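Local coordinates for Bd3459 (Bdellovibrio bacteriovorus, PDB 5CEC), which is a predatory endopeptidase of the peptidase S13 family, probably with serine-type D-Ala-D-Ala carboxypeptidase activity, and is bound by the immunity protein Bd3460, at residues G376-A381 with S407-Q412; K312-L317 with D330-A335; L235-A238 with T242-K245; P162-V167 with A171-A176. The protein carries 1 engineered substitution. All coordinates share one frame; numbering follows the deposited sequence.

Contact 1 of 4, residues G376-A381 with S407-Q412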
loop_
_atom_site.group_PDB
_atom_site.type_symbol
_atom_site.label_atom_id
_atom_site.label_comp_id
_atom_site.label_asym_id
_atom_site.label_seq_id
_atom_site.Cartn_x
_atom_site.Cartn_y
_atom_site.Cartn_z
ATOM N N GLY A 376 -24.438 -6.627 8.542
ATOM C CA GLY A 376 -24.178 -6.536 7.107
ATOM C C GLY A 376 -23.008 -5.623 6.758
ATOM O O GLY A 376 -22.230 -5.181 7.625
ATOM N N GLU A 377 -22.890 -5.378 5.459
ATOM C CA GLU A 377 -21.768 -4.687 4.875
ATOM C C GLU A 377 -22.024 -3.199 4.995
ATOM O O GLU A 377 -23.087 -2.718 4.615
ATOM C CB GLU A 377 -21.639 -5.059 3.405
ATOM C CG GLU A 377 -20.536 -4.340 2.652
ATOM C CD GLU A 377 -20.537 -4.562 1.139
ATOM O OE1 GLU A 377 -21.489 -5.125 0.572
ATOM O OE2 GLU A 377 -19.574 -4.137 0.500
ATOM N N ILE A 378 -21.062 -2.465 5.537
ATOM C CA ILE A 378 -21.189 -1.022 5.720
ATOM C C ILE A 378 -20.004 -0.329 5.060
ATOM O O ILE A 378 -18.841 -0.652 5.347
ATOM C CB ILE A 378 -21.256 -0.632 7.194
ATOM C CG1 ILE A 378 -22.335 -1.413 7.939
ATOM C CG2 ILE A 378 -21.473 0.874 7.352
ATOM C CD1 ILE A 378 -22.287 -1.214 9.408
ATOM N N TYR A 379 -20.269 0.653 4.189
ATOM C CA TYR A 379 -19.197 1.487 3.627
ATOM C C TYR A 379 -18.803 2.585 4.603
ATOM O O TYR A 379 -19.645 3.119 5.336
ATOM C CB TYR A 379 -19.664 2.180 2.328
ATOM C CG TYR A 379 -20.192 1.233 1.279
ATOM C CD1 TYR A 379 -19.412 0.177 0.819
ATOM C CD2 TYR A 379 -21.473 1.375 0.740
ATOM C CE1 TYR A 379 -19.879 -0.701 -0.131
ATOM C CE2 TYR A 379 -21.943 0.504 -0.218
ATOM C CZ TYR A 379 -21.162 -0.548 -0.641
ATOM O OH TYR A 379 -21.642 -1.436 -1.577
ATOM N N PHE A 380 -17.519 2.924 4.636
ATOM C CA PHE A 380 -17.063 4.007 5.487
ATOM C C PHE A 380 -15.935 4.775 4.835
ATOM O O PHE A 380 -15.243 4.261 3.957
ATOM C CB PHE A 380 -16.576 3.441 6.847
ATOM C CG PHE A 380 -15.254 2.733 6.769
ATOM C CD1 PHE A 380 -14.078 3.445 6.894
ATOM C CD2 PHE A 380 -15.182 1.367 6.485
ATOM C CE1 PHE A 380 -12.857 2.806 6.765
ATOM C CE2 PHE A 380 -13.972 0.746 6.337
ATOM C CZ PHE A 380 -12.820 1.463 6.484
ATOM N N ALA A 381 -15.748 5.994 5.312
ATOM C CA ALA A 381 -14.558 6.787 4.995
ATOM C C ALA A 381 -14.221 7.670 6.169
ATOM O O ALA A 381 -15.117 8.264 6.792
ATOM C CB ALA A 381 -14.709 7.591 3.732
ATOM N N SER A 407 -13.375 0.646 14.399
ATOM C CA SER A 407 -13.722 -0.423 15.336
ATOM C C SER A 407 -15.027 -0.090 16.062
ATOM O O SER A 407 -15.889 -0.960 16.270
ATOM C CB SER A 407 -12.593 -0.642 16.332
ATOM O OG SER A 407 -11.430 -1.052 15.664
ATOM N N GLN A 408 -15.196 1.178 16.429
ATOM C CA GLN A 408 -16.429 1.636 17.094
ATOM C C GLN A 408 -17.623 1.413 16.171
ATOM O O GLN A 408 -18.683 0.948 16.631
ATOM C CB GLN A 408 -16.309 3.113 17.487
ATOM C CG GLN A 408 -17.472 3.661 18.305
ATOM C CD GLN A 408 -17.650 2.940 19.639
ATOM O OE1 GLN A 408 -16.691 2.625 20.336
ATOM N NE2 GLN A 408 -18.886 2.669 19.990
ATOM N N LEU A 409 -17.465 1.757 14.888
ATOM C CA LEU A 409 -18.529 1.525 13.912
ATOM C C LEU A 409 -18.938 0.052 13.836
ATOM O O LEU A 409 -20.135 -0.295 13.791
ATOM C CB LEU A 409 -18.123 2.076 12.530
ATOM C CG LEU A 409 -19.107 1.840 11.385
ATOM C CD1 LEU A 409 -20.435 2.561 11.624
ATOM C CD2 LEU A 409 -18.494 2.300 10.075
ATOM N N ILE A 410 -17.946 -0.820 13.857
ATOM C CA ILE A 410 -18.214 -2.255 13.872
ATOM C C ILE A 410 -18.948 -2.689 15.161
ATOM O O ILE A 410 -19.928 -3.442 15.084
ATOM C CB ILE A 410 -16.883 -3.056 13.685
ATOM C CG1 ILE A 410 -16.370 -2.884 12.260
ATOM C CG2 ILE A 410 -17.115 -4.540 13.974
ATOM C CD1 ILE A 410 -14.943 -3.336 12.077
ATOM N N ASN A 411 -18.487 -2.190 16.311
ATOM C CA ASN A 411 -19.088 -2.472 17.622
ATOM C C ASN A 411 -20.573 -2.149 17.596
ATOM O O ASN A 411 -21.407 -2.913 18.109
ATOM C CB ASN A 411 -18.482 -1.587 18.765
ATOM C CG ASN A 411 -17.076 -1.976 19.192
ATOM O OD1 ASN A 411 -16.568 -3.063 18.884
ATOM N ND2 ASN A 411 -16.419 -1.043 19.947
ATOM N N GLN A 412 -20.902 -1.000 17.000
ATOM C CA GLN A 412 -22.272 -0.494 16.971
ATOM C C GLN A 412 -23.168 -1.197 15.968
ATOM O O GLN A 412 -24.386 -0.969 15.956
ATOM C CB GLN A 412 -22.265 1.005 16.722
ATOM C CG GLN A 412 -21.690 1.734 17.911
ATOM C CD GLN A 412 -21.481 3.206 17.666
ATOM O OE1 GLN A 412 -21.400 3.656 16.526
ATOM N NE2 GLN A 412 -21.393 3.965 18.735
#
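Helix 394-411 lies against the antiparallel sheet of the transpeptidase-like part of the fold, and here Leu409 rests on Ile378 and Phe380 of strand 376-385. The two strand residues are two positions apart, so both extend from the same face of the sheet. Leu409 reaches between them with one methyl group. Its CD2 lies 3.9 Å from CB of Phe380 and 4.3 Å from CG2 of Ile378. The leucine has CG anti to its backbone N (chi1 177°), which lets CD2 reach the strand.

Phe380 meets the helix through its CB, not its ring. Its CG sits between the backbone N and the carbonyl carbon (chi1 74°). The ring therefore runs along the sheet, and packs on Leu367 and Val371 of the neighbouring strand 364-373. Ile378 offers its CG2 branch to Leu409, and its side chain also touches Val371.

Tyr379, between them, points to the other face of the sheet. There it packs on Ile311 and Leu314 of helix 307-322, and its OH is hydrogen-bonded to Asp318. The sheet is thus covered by a helix on each face. Helix 394-411 has a second neighbour: Gln408 and Asn411 hydrogen-bond to Ala207 and Arg173 of the Bd3460 chain, respectively.

No hydrogen bond joins the strand and helix segments. The three touching residues are buried, and the contact is purely apolar. Helix 394-411 thus gives the sheet an oily leucine and its protein partner polar amides.

Contact 2 of 4, residues K312-L317 with D330-A335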
loop_
_atom_site.group_PDB
_atom_site.type_symbol
_atom_site.label_atom_id
_atom_site.label_comp_id
_atom_site.label_asym_id
_atom_site.label_seq_id
_atom_site.Cartn_x
_atom_site.Cartn_y
_atom_site.Cartn_z
ATOM N N LYS A 312 -19.972 7.243 -2.174
ATOM C CA LYS A 312 -20.559 7.012 -3.500
ATOM C C LYS A 312 -19.658 6.190 -4.408
ATOM O O LYS A 312 -20.089 5.288 -5.116
ATOM C CB LYS A 312 -20.930 8.305 -4.196
ATOM C CG LYS A 312 -22.036 9.106 -3.511
ATOM C CD LYS A 312 -22.263 10.441 -4.203
ATOM C CE LYS A 312 -22.962 10.284 -5.544
ATOM N NZ LYS A 312 -24.410 9.914 -5.438
ATOM N N VAL A 313 -18.360 6.461 -4.307
ATOM C CA VAL A 313 -17.376 5.686 -5.052
ATOM C C VAL A 313 -17.397 4.229 -4.619
ATOM O O VAL A 313 -17.375 3.327 -5.480
ATOM C CB VAL A 313 -15.970 6.321 -4.898
ATOM C CG1 VAL A 313 -14.859 5.368 -5.327
ATOM C CG2 VAL A 313 -15.905 7.613 -5.699
ATOM N N LEU A 314 -17.434 3.986 -3.312
ATOM C CA LEU A 314 -17.506 2.598 -2.816
ATOM C C LEU A 314 -18.773 1.880 -3.312
ATOM O O LEU A 314 -18.712 0.727 -3.771
ATOM C CB LEU A 314 -17.419 2.546 -1.303
ATOM C CG LEU A 314 -15.993 2.894 -0.782
ATOM C CD1 LEU A 314 -16.077 3.332 0.673
ATOM C CD2 LEU A 314 -15.003 1.749 -0.972
ATOM N N TYR A 315 -19.917 2.556 -3.211
ATOM C CA TYR A 315 -21.187 1.983 -3.674
ATOM C C TYR A 315 -21.106 1.594 -5.138
ATOM O O TYR A 315 -21.476 0.467 -5.539
ATOM C CB TYR A 315 -22.312 2.982 -3.485
ATOM C CG TYR A 315 -23.607 2.478 -4.014
ATOM C CD1 TYR A 315 -23.947 2.633 -5.353
ATOM C CD2 TYR A 315 -24.483 1.809 -3.182
ATOM C CE1 TYR A 315 -25.138 2.158 -5.839
ATOM C CE2 TYR A 315 -25.672 1.306 -3.654
ATOM C CZ TYR A 315 -26.021 1.476 -4.998
ATOM O OH TYR A 315 -27.168 1.005 -5.508
ATOM N N SER A 316 -20.586 2.507 -5.952
ATOM C CA SER A 316 -20.476 2.298 -7.395
ATOM C C SER A 316 -19.467 1.224 -7.768
ATOM O O SER A 316 -19.704 0.443 -8.696
ATOM C CB SER A 316 -20.180 3.619 -8.116
ATOM O OG SER A 316 -21.253 4.526 -7.988
ATOM N N LEU A 317 -18.319 1.182 -7.073
ATOM C CA LEU A 317 -17.330 0.166 -7.317
ATOM C C LEU A 317 -17.886 -1.206 -6.982
ATOM O O LEU A 317 -17.694 -2.174 -7.746
ATOM C CB LEU A 317 -16.069 0.481 -6.502
ATOM C CG LEU A 317 -14.933 -0.541 -6.618
ATOM C CD1 LEU A 317 -14.479 -0.760 -8.061
ATOM C CD2 LEU A 317 -13.760 -0.072 -5.784
ATOM N N ASP A 330 -11.675 -8.380 -4.098
ATOM C CA ASP A 330 -10.979 -8.715 -5.327
ATOM C C ASP A 330 -10.094 -7.618 -5.877
ATOM O O ASP A 330 -9.283 -7.858 -6.736
ATOM C CB ASP A 330 -11.956 -9.248 -6.370
ATOM C CG ASP A 330 -12.614 -10.532 -5.918
ATOM O OD1 ASP A 330 -11.882 -11.484 -5.609
ATOM O OD2 ASP A 330 -13.847 -10.592 -5.857
ATOM N N VAL A 331 -10.264 -6.398 -5.370
ATOM C CA VAL A 331 -9.453 -5.275 -5.819
ATOM C C VAL A 331 -8.853 -4.406 -4.707
ATOM O O VAL A 331 -8.040 -3.543 -5.005
ATOM C CB VAL A 331 -10.210 -4.362 -6.810
ATOM C CG1 VAL A 331 -10.660 -5.154 -8.040
ATOM C CG2 VAL A 331 -11.377 -3.653 -6.146
ATOM N N MET A 332 -9.234 -4.645 -3.464
ATOM C CA MET A 332 -8.781 -3.863 -2.304
ATOM C C MET A 332 -8.374 -4.797 -1.187
ATOM O O MET A 332 -8.763 -5.975 -1.167
ATOM C CB MET A 332 -9.875 -2.943 -1.753
ATOM C CG MET A 332 -10.134 -1.742 -2.621
ATOM S SD MET A 332 -11.636 -0.848 -2.188
ATOM C CE MET A 332 -11.145 -0.270 -0.575
ATOM N N ALA A 333 -7.488 -4.302 -0.318
ATOM C CA ALA A 333 -6.833 -5.131 0.689
ATOM C C ALA A 333 -7.774 -5.461 1.839
ATOM O O ALA A 333 -8.607 -4.644 2.234
ATOM C CB ALA A 333 -5.627 -4.404 1.223
ATOM N N VAL A 334 -7.588 -6.637 2.414
ATOM C CA VAL A 334 -8.373 -7.144 3.533
ATOM C C VAL A 334 -7.510 -7.122 4.797
ATOM O O VAL A 334 -6.405 -7.711 4.855
ATOM C CB VAL A 334 -8.908 -8.558 3.264
ATOM C CG1 VAL A 334 -9.726 -9.045 4.443
ATOM C CG2 VAL A 334 -9.752 -8.554 2.000
ATOM N N ALA A 335 -8.014 -6.401 5.794
ATOM C CA ALA A 335 -7.296 -6.230 7.052
ATOM C C ALA A 335 -6.888 -7.579 7.650
ATOM O O ALA A 335 -7.731 -8.501 7.774
ATOM C CB ALA A 335 -8.158 -5.511 8.053
#
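Leu317 and Leu314, one helical turn apart on helix 307-322, face Val331 and Met332 at the start of segment 330-335. Methyl-to-methyl packing comes first. CD2 of Leu317 approaches CG2 of Val331 at 4.3 Å. CD2 of Leu314 approaches CE of Met332 at 4.4 Å. Leu314 does not aim straight across from its backbone, but the end of its side chain comes nearer. Leu317 does aim across, with CG anti to the backbone N (chi1 178°).

The sulfur of the methionine supplies the other contact. SD of Met332 is 4.2 Å from CD2 of Leu317, so this one methyl meets both Val331 and Met332. The methionine is extended about its CB-CG bond (chi2 168°) and then bends at the sulfur (chi3 66°). Its SD and CE are thereby shared between the two leucines. The spacing is loose, and all four residues are buried.

Hydrogen bonds play no part across the two segments. The polar backbone of segment 330-335 looks to other partners: the carbonyl O of Val331 is bonded to Asn248 ND2 of helix 240-250. Ala333 pairs through its backbone with Ala356 of strand 354-361.

In this protein Met332 also packs on Thr355 and Lys357 of that strand. Lys357 belongs to a pattern resembling the K(T/S)G motif that accompanies an SxxK serine in this enzyme clan. A helix covering one face of an antiparallel sheet, with a KTG-type strand beside it, is consistent with the penicillin-binding fold of the beta-lactamase clan.

Contact 3 of 4, residues L235-A238 with T242-K245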
loop_
_atom_site.group_PDB
_atom_site.type_symbol
_atom_site.label_atom_id
_atom_site.label_comp_id
_atom_site.label_asym_id
_atom_site.label_seq_id
_atom_site.Cartn_x
_atom_site.Cartn_y
_atom_site.Cartn_z
ATOM N N LEU A 235 1.297 -11.357 -25.365
ATOM C CA LEU A 235 1.638 -11.551 -23.964
ATOM C C LEU A 235 0.600 -10.777 -23.161
ATOM O O LEU A 235 0.700 -9.558 -22.992
ATOM C CB LEU A 235 3.037 -10.995 -23.673
ATOM C CG LEU A 235 3.547 -11.216 -22.240
ATOM C CD1 LEU A 235 4.130 -12.615 -22.099
ATOM C CD2 LEU A 235 4.566 -10.140 -21.868
ATOM N N MET A 236 -0.405 -11.467 -22.653
ATOM C CA MET A 236 -1.463 -10.799 -21.911
ATOM C C MET A 236 -1.058 -10.593 -20.464
ATOM O O MET A 236 -0.489 -11.478 -19.830
ATOM C CB MET A 236 -2.748 -11.586 -21.945
ATOM C CG MET A 236 -3.281 -11.797 -23.335
ATOM S SD MET A 236 -5.035 -12.162 -23.351
ATOM C CE MET A 236 -5.011 -13.805 -22.651
ATOM N N SER A 237 -1.353 -9.412 -19.932
ATOM C CA SER A 237 -1.229 -9.204 -18.499
ATOM C C SER A 237 -2.182 -10.091 -17.733
ATOM O O SER A 237 -3.145 -10.637 -18.298
ATOM C CB SER A 237 -1.509 -7.751 -18.115
ATOM O OG SER A 237 -2.887 -7.442 -18.220
ATOM N N ALA A 238 -1.954 -10.205 -16.433
ATOM C CA ALA A 238 -2.979 -10.623 -15.473
ATOM C C ALA A 238 -4.213 -9.727 -15.668
ATOM O O ALA A 238 -4.104 -8.582 -16.147
ATOM C CB ALA A 238 -2.439 -10.529 -14.030
ATOM N N THR A 242 -6.496 -8.105 -10.793
ATOM C CA THR A 242 -5.231 -8.490 -10.164
ATOM C C THR A 242 -4.265 -7.292 -10.066
ATOM O O THR A 242 -3.578 -7.089 -9.053
ATOM C CB THR A 242 -4.591 -9.652 -10.918
ATOM O OG1 THR A 242 -5.532 -10.721 -10.968
ATOM C CG2 THR A 242 -3.268 -10.089 -10.310
ATOM N N ILE A 243 -4.162 -6.563 -11.155
ATOM C CA ILE A 243 -3.329 -5.349 -11.190
ATOM C C ILE A 243 -3.801 -4.357 -10.121
ATOM O O ILE A 243 -2.999 -3.762 -9.379
ATOM C CB ILE A 243 -3.338 -4.714 -12.601
ATOM C CG1 ILE A 243 -2.672 -5.681 -13.594
ATOM C CG2 ILE A 243 -2.654 -3.321 -12.579
ATOM C CD1 ILE A 243 -2.873 -5.261 -15.031
ATOM N N LEU A 244 -5.116 -4.183 -10.048
ATOM C CA LEU A 244 -5.723 -3.306 -9.038
ATOM C C LEU A 244 -5.478 -3.801 -7.614
ATOM O O LEU A 244 -5.123 -3.025 -6.727
ATOM C CB LEU A 244 -7.227 -3.135 -9.290
ATOM C CG LEU A 244 -7.567 -2.405 -10.584
ATOM C CD1 LEU A 244 -9.030 -2.587 -10.903
ATOM C CD2 LEU A 244 -7.236 -0.929 -10.554
ATOM N N LYS A 245 -5.622 -5.116 -7.414
ATOM C CA LYS A 245 -5.332 -5.707 -6.103
ATOM C C LYS A 245 -3.888 -5.404 -5.684
ATOM O O LYS A 245 -3.644 -4.990 -4.539
ATOM C CB LYS A 245 -5.559 -7.219 -6.127
ATOM C CG LYS A 245 -5.384 -7.923 -4.798
ATOM C CD LYS A 245 -6.565 -7.787 -3.883
ATOM C CE LYS A 245 -6.255 -8.381 -2.513
ATOM N NZ LYS A 245 -7.419 -8.394 -1.586
#
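Ile243, in the first turn of helix 240-250, reaches back to Ser237 and Ala238 on the way from strand 231-236 to the helix. From CB the side chain runs through CG1, held anti to the carbonyl carbon (chi1 -65°), to its CD1 tip. CG1 comes 4.1 Å from the carbonyl O of Ala238. The tip goes further in. CD1 is 3.7 Å from that same oxygen of Ala238 and 3.9 Å from OG of Ser237. The isoleucine methyl thus packs beside two polar atoms.

Those two atoms are bonded to each other. Ser237 OG donates to Ala238 O at 2.7 Å, with the donor tilted 30° from the carbonyl plane. The hydroxyl also accepts from the backbone N of Phe90, whose residue touches Ile243 as well. Both roles of the hydroxyl are filled, and its rotation is therefore probably fixed.

Thr242 makes the carbon-to-carbon touch. Its CG2 lies 3.8 Å from CB of Ala238, and CG2 is the branch anti to the backbone N. Lys245, farther along the helix, forms a salt bridge with Asp338.

No hydrogen bond crosses between the two segments. The turn from strand into helix is instead packed by methyl groups, while the serine bond inside the first segment satisfies the carbonyl next to the isoleucine tip.

Contact 4 of 4, residues P162-V167 with A171-A176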
loop_
_atom_site.group_PDB
_atom_site.type_symbol
_atom_site.label_atom_id
_atom_site.label_comp_id
_atom_site.label_asym_id
_atom_site.label_seq_id
_atom_site.Cartn_x
_atom_site.Cartn_y
_atom_site.Cartn_z
ATOM N N PRO A 162 7.220 9.074 -12.809
ATOM C CA PRO A 162 7.710 9.883 -13.902
ATOM C C PRO A 162 6.601 10.191 -14.887
ATOM O O PRO A 162 5.851 9.305 -15.287
ATOM C CB PRO A 162 8.810 9.031 -14.516
ATOM C CG PRO A 162 9.243 8.135 -13.434
ATOM C CD PRO A 162 8.027 7.857 -12.623
ATOM N N LYS A 163 6.475 11.458 -15.236
ATOM C CA LYS A 163 5.485 11.928 -16.184
ATOM C C LYS A 163 6.262 12.454 -17.402
ATOM O O LYS A 163 6.916 13.495 -17.331
ATOM C CB LYS A 163 4.607 12.998 -15.536
ATOM C CG LYS A 163 3.451 13.455 -16.414
ATOM C CD LYS A 163 2.406 14.228 -15.613
ATOM C CE LYS A 163 1.293 14.779 -16.494
ATOM N NZ LYS A 163 0.783 13.778 -17.485
ATOM N N TYR A 164 6.210 11.711 -18.503
ATOM C CA TYR A 164 6.974 12.045 -19.706
ATOM C C TYR A 164 6.170 13.010 -20.569
ATOM O O TYR A 164 5.095 12.684 -21.084
ATOM C CB TYR A 164 7.302 10.791 -20.495
ATOM C CG TYR A 164 8.067 9.770 -19.668
ATOM C CD1 TYR A 164 9.335 10.044 -19.162
ATOM C CD2 TYR A 164 7.521 8.534 -19.389
ATOM C CE1 TYR A 164 10.029 9.114 -18.389
ATOM C CE2 TYR A 164 8.195 7.603 -18.624
ATOM C CZ TYR A 164 9.451 7.881 -18.129
ATOM O OH TYR A 164 10.141 6.947 -17.381
ATOM N N ASP A 165 6.730 14.181 -20.757
ATOM C CA ASP A 165 6.030 15.246 -21.465
ATOM C C ASP A 165 6.258 15.179 -22.982
ATOM O O ASP A 165 5.558 15.846 -23.734
ATOM C CB ASP A 165 6.410 16.613 -20.886
ATOM C CG ASP A 165 6.260 16.679 -19.348
ATOM O OD1 ASP A 165 5.137 16.589 -18.805
ATOM O OD2 ASP A 165 7.284 16.833 -18.663
ATOM N N THR A 166 7.194 14.335 -23.429
ATOM C CA THR A 166 7.363 14.049 -24.849
ATOM C C THR A 166 7.523 12.537 -25.005
ATOM O O THR A 166 7.995 11.844 -24.100
ATOM C CB THR A 166 8.586 14.742 -25.485
ATOM O OG1 THR A 166 9.798 14.212 -24.934
ATOM C CG2 THR A 166 8.565 16.257 -25.272
ATOM N N VAL A 167 7.126 12.039 -26.157
ATOM C CA VAL A 167 7.298 10.625 -26.458
ATOM C C VAL A 167 8.804 10.317 -26.532
ATOM O O VAL A 167 9.236 9.250 -26.121
ATOM C CB VAL A 167 6.518 10.221 -27.732
ATOM C CG1 VAL A 167 7.059 8.945 -28.339
ATOM C CG2 VAL A 167 5.048 10.018 -27.394
ATOM N N ALA A 171 10.695 7.313 -24.670
ATOM C CA ALA A 171 11.386 6.291 -25.472
ATOM C C ALA A 171 12.864 6.187 -25.133
ATOM O O ALA A 171 13.399 5.079 -25.097
ATOM C CB ALA A 171 11.223 6.566 -26.970
ATOM N N SER A 172 13.506 7.319 -24.838
ATOM C CA SER A 172 14.928 7.318 -24.465
ATOM C C SER A 172 15.121 6.478 -23.214
ATOM O O SER A 172 16.035 5.655 -23.116
ATOM C CB SER A 172 15.413 8.762 -24.199
ATOM O OG SER A 172 16.734 8.791 -23.675
ATOM N N ILE A 173 14.216 6.673 -22.268
ATOM C CA ILE A 173 14.309 5.982 -20.981
ATOM C C ILE A 173 13.930 4.501 -21.122
ATOM O O ILE A 173 14.601 3.653 -20.555
ATOM C CB ILE A 173 13.466 6.692 -19.915
ATOM C CG1 ILE A 173 13.978 8.126 -19.757
ATOM C CG2 ILE A 173 13.522 5.940 -18.584
ATOM C CD1 ILE A 173 15.338 8.269 -19.123
ATOM N N VAL A 174 12.913 4.176 -21.921
ATOM C CA VAL A 174 12.563 2.763 -22.163
ATOM C C VAL A 174 13.723 2.059 -22.850
ATOM O O VAL A 174 14.063 0.942 -22.469
ATOM C CB VAL A 174 11.260 2.641 -22.963
ATOM C CG1 VAL A 174 10.994 1.206 -23.357
ATOM C CG2 VAL A 174 10.105 3.157 -22.110
ATOM N N ARG A 175 14.340 2.710 -23.833
ATOM C CA ARG A 175 15.481 2.124 -24.514
ATOM C C ARG A 175 16.609 1.833 -23.534
ATOM O O ARG A 175 17.197 0.754 -23.582
ATOM C CB ARG A 175 15.973 2.990 -25.673
ATOM C CG ARG A 175 17.219 2.456 -26.368
ATOM C CD ARG A 175 17.530 3.256 -27.616
ATOM N NE ARG A 175 18.778 2.825 -28.241
ATOM C CZ ARG A 175 20.004 3.224 -27.916
ATOM N NH1 ARG A 175 20.217 4.123 -26.957
ATOM N NH2 ARG A 175 21.038 2.724 -28.579
ATOM N N ALA A 176 16.888 2.794 -22.660
ATOM C CA ALA A 176 17.903 2.609 -21.660
ATOM C C ALA A 176 17.599 1.469 -20.700
ATOM O O ALA A 176 18.496 0.724 -20.349
ATOM C CB ALA A 176 18.162 3.892 -20.891
#
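Tyr164 and Ile173 pack on each other as the loop leading into helix 167-182 folds back beside that helix. Their side chains cross at about a right angle. The tyrosine has CG anti to its carbonyl carbon (chi1 -57°), which sends the phenol out toward the helix. Its OH end comes 3.7 Å from CG2 of Ile173. Farther back on the ring, CE1 lies 4.3 Å from CG1 of the same isoleucine. Ile173 is bent at both torsions, and its two branches meet the phenol at different points. The tyrosine also touches Gln169 and Gln170.

Val167 turns its side chain away from segment 171-176 and connects through its backbone. Ala171 N donates to Val167 O at 2.8 Å, nearly straight at 165°. CB of Ala171 is 3.4 Å from that oxygen. Both residues rest on Phe218 of strand 212-218, so this flank of the helix faces the mixed sheet.

Thr166 holds the N-cap position, and its OG1 is bonded to Gln169 N. This is a capped helix N-terminus, with an aromatic residue of the preceding loop packed on the second turn.

In the fold
The contacts run in series along the chain: 4, 3, 2, then 1. Contacts 1 and 2 share the antiparallel sheet and touch, with Phe380 O 3.5 Å from Leu314 CD1; their centres are about 14 Å apart. Contact 2 also meets contact 3, where Met332 O probably bonds Lys245 NZ at 2.8 Å. Contact 3 joins the mixed sheet to helix 240-250. Contact 4 stands apart, with its centre about 23 Å from that of contact 3 and about 45 Å from that of contact 1, which lies on the opposite side of the chain's centre. Of the four, contact 2 comes up against the presumed SxxK active site, through Met332, whereas contact 1 borders Bd3460.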